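Local coordinates for protein transcobalamin-1 (Homo sapiens, PDB 4KKI) that binds vitamin B12 with femtomolar affinity, recognises other corrinoids too, and protects the vitamin from the acid of the stomach, at residues A[223-228]-A[252-257]. Residues are numbered along the deposited sequence; the frame is centred on the assembly and turned at random.
Sequences SLVEKI and FVSSDY
Val225, on the helix that spans 213-229, and Tyr257, in the loop leaving helix 244-252, mark the closest backbone approach of the two segments, with Val225 CA 6.8 Å from Tyr257 CA. Residues 223-228 are regular helix, as the bond from Lys227 N to Ser223 O (3.0 Å) attests, whereas 252-257 runs off the end of a helix into a turn closed by Tyr257 N on Ser254 O at 3.2 Å. Val225, Ser254 and Tyr257 all direct their CB across the gap. With Val225 CG1 anti to the backbone N (chi1 167°), CG2 is left anti to the carbonyl carbon and reaches Ser254, lying 3.4 Å from OG and 3.7 Å from CB; it also comes obliquely to the Tyr257 ring, neither over its face nor at its edge. Val225 CG1 lies against Tyr257 CB at 4.1 Å. The tyrosine side chain crosses the valine at about a right angle; it also touches Ser218, Thr221 and Lys222 of helix 213-229, and its OH hydrogen-bonds Lys199 NZ of helix 185-203. In-plane at the ring's edge is Ser254 CB, so serine and tyrosine pack on each other as well as on the valine. Replacing Val225 with an alanine would probably open a gap beside Ser254, where CG2 had lain, and thin the cover of Tyr257 CB to the beta carbon alone. The valine offers Ser254 OG no polar partner; that hydroxyl bonds Ala250 O, one turn back. Within the alpha6-alpha6 helical barrel, away from the cobalamin site, the join is therefore van der Waals in character, the polar tips of Ser254 and Tyr257 being satisfied beyond it.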
loop_
_atom_site.group_PDB
_atom_site.type_symbol
_atom_site.label_atom_id
_atom_site.label_comp_id
_atom_site.label_asym_id
_atom_site.label_seq_id
_atom_site.Cartn_x
_atom_site.Cartn_y
_atom_site.Cartn_z
ATOM N N SER A 223 -4.237 -2.107 20.361
ATOM C CA SER A 223 -4.969 -0.896 20.004
ATOM C C SER A 223 -5.177 -0.778 18.493
ATOM O O SER A 223 -6.262 -0.417 18.034
ATOM C CB SER A 223 -4.240 0.341 20.539
ATOM O OG SER A 223 -4.879 1.536 20.122
ATOM N N LEU A 224 -4.136 -1.086 17.726
ATOM C CA LEU A 224 -4.210 -1.022 16.268
ATOM C C LEU A 224 -5.206 -2.025 15.685
ATOM O O LEU A 224 -5.911 -1.717 14.726
ATOM C CB LEU A 224 -2.826 -1.218 15.646
ATOM C CG LEU A 224 -1.850 -0.057 15.839
ATOM C CD1 LEU A 224 -0.480 -0.390 15.265
ATOM C CD2 LEU A 224 -2.408 1.212 15.210
ATOM N N VAL A 225 -5.264 -3.220 16.269
ATOM C CA VAL A 225 -6.213 -4.243 15.837
ATOM C C VAL A 225 -7.651 -3.781 16.056
ATOM O O VAL A 225 -8.510 -3.945 15.188
ATOM C CB VAL A 225 -5.976 -5.581 16.571
ATOM C CG1 VAL A 225 -7.149 -6.534 16.360
ATOM C CG2 VAL A 225 -4.678 -6.214 16.101
ATOM N N GLU A 226 -7.904 -3.189 17.218
ATOM C CA GLU A 226 -9.216 -2.638 17.525
ATOM C C GLU A 226 -9.617 -1.545 16.534
ATOM O O GLU A 226 -10.751 -1.523 16.056
ATOM C CB GLU A 226 -9.241 -2.105 18.957
ATOM C CG GLU A 226 -9.039 -3.188 20.002
ATOM C CD GLU A 226 -8.703 -2.629 21.367
ATOM O OE1 GLU A 226 -8.449 -1.411 21.466
ATOM O OE2 GLU A 226 -8.691 -3.411 22.341
ATOM N N LYS A 227 -8.683 -0.650 16.223
ATOM C CA LYS A 227 -8.931 0.421 15.259
ATOM C C LYS A 227 -9.141 -0.125 13.849
ATOM O O LYS A 227 -9.934 0.415 13.078
ATOM C CB LYS A 227 -7.782 1.432 15.253
ATOM C CG LYS A 227 -7.613 2.204 16.547
ATOM C CD LYS A 227 -6.352 3.056 16.513
ATOM C CE LYS A 227 -6.182 3.847 17.798
ATOM N NZ LYS A 227 -7.259 4.859 17.959
ATOM N N ILE A 228 -8.422 -1.192 13.512
ATOM C CA ILE A 228 -8.598 -1.841 12.220
ATOM C C ILE A 228 -9.997 -2.449 12.114
ATOM O O ILE A 228 -10.714 -2.209 11.143
ATOM C CB ILE A 228 -7.524 -2.921 11.969
ATOM C CG1 ILE A 228 -6.179 -2.269 11.654
ATOM C CG2 ILE A 228 -7.928 -3.826 10.814
ATOM C CD1 ILE A 228 -5.040 -3.257 11.517
ATOM N N PHE A 252 -4.546 -11.860 10.502
ATOM C CA PHE A 252 -4.029 -13.227 10.455
ATOM C C PHE A 252 -3.017 -13.482 11.568
ATOM O O PHE A 252 -3.030 -14.536 12.198
ATOM C CB PHE A 252 -3.351 -13.515 9.108
ATOM C CG PHE A 252 -4.306 -13.835 7.992
ATOM C CD1 PHE A 252 -5.674 -13.871 8.213
ATOM C CD2 PHE A 252 -3.830 -14.115 6.722
ATOM C CE1 PHE A 252 -6.546 -14.171 7.184
ATOM C CE2 PHE A 252 -4.696 -14.420 5.690
ATOM C CZ PHE A 252 -6.059 -14.447 5.921
ATOM N N VAL A 253 -2.142 -12.508 11.802
ATOM C CA VAL A 253 -1.036 -12.689 12.734
ATOM C C VAL A 253 -1.325 -12.129 14.125
ATOM O O VAL A 253 -0.468 -12.179 15.007
ATOM C CB VAL A 253 0.259 -12.042 12.196
ATOM C CG1 VAL A 253 0.560 -12.552 10.793
ATOM C CG2 VAL A 253 0.143 -10.524 12.204
ATOM N N SER A 254 -2.530 -11.601 14.321
ATOM C CA SER A 254 -2.870 -10.963 15.590
ATOM C C SER A 254 -4.162 -11.500 16.213
ATOM O O SER A 254 -4.985 -10.734 16.716
ATOM C CB SER A 254 -2.934 -9.440 15.423
ATOM O OG SER A 254 -3.880 -9.063 14.438
ATOM N N SER A 255 -4.320 -12.817 16.199
ATOM C CA SER A 255 -5.497 -13.465 16.767
ATOM C C SER A 255 -5.554 -13.348 18.285
ATOM O O SER A 255 -6.543 -13.705 18.904
ATOM C CB SER A 255 -5.539 -14.935 16.371
ATOM O OG SER A 255 -4.602 -15.212 15.353
ATOM N N ASP A 256 -4.488 -12.836 18.875
ATOM C CA ASP A 256 -4.413 -12.637 20.313
ATOM C C ASP A 256 -5.371 -11.556 20.783
ATOM O O ASP A 256 -5.733 -11.505 21.958
ATOM C CB ASP A 256 -2.993 -12.224 20.700
ATOM C CG ASP A 256 -2.018 -13.378 20.665
ATOM O OD1 ASP A 256 -2.420 -14.498 20.278
ATOM O OD2 ASP A 256 -0.847 -13.157 21.025
ATOM N N TYR A 257 -5.778 -10.688 19.864
ATOM C CA TYR A 257 -6.463 -9.464 20.249
ATOM C C TYR A 257 -7.900 -9.378 19.752
ATOM O O TYR A 257 -8.502 -8.306 19.773
ATOM C CB TYR A 257 -5.658 -8.254 19.775
ATOM C CG TYR A 257 -4.181 -8.361 20.085
ATOM C CD1 TYR A 257 -3.688 -8.024 21.339
ATOM C CD2 TYR A 257 -3.279 -8.804 19.125
ATOM C CE1 TYR A 257 -2.339 -8.119 21.627
ATOM C CE2 TYR A 257 -1.928 -8.906 19.406
ATOM C CZ TYR A 257 -1.464 -8.562 20.656
ATOM O OH TYR A 257 -0.122 -8.660 20.941
#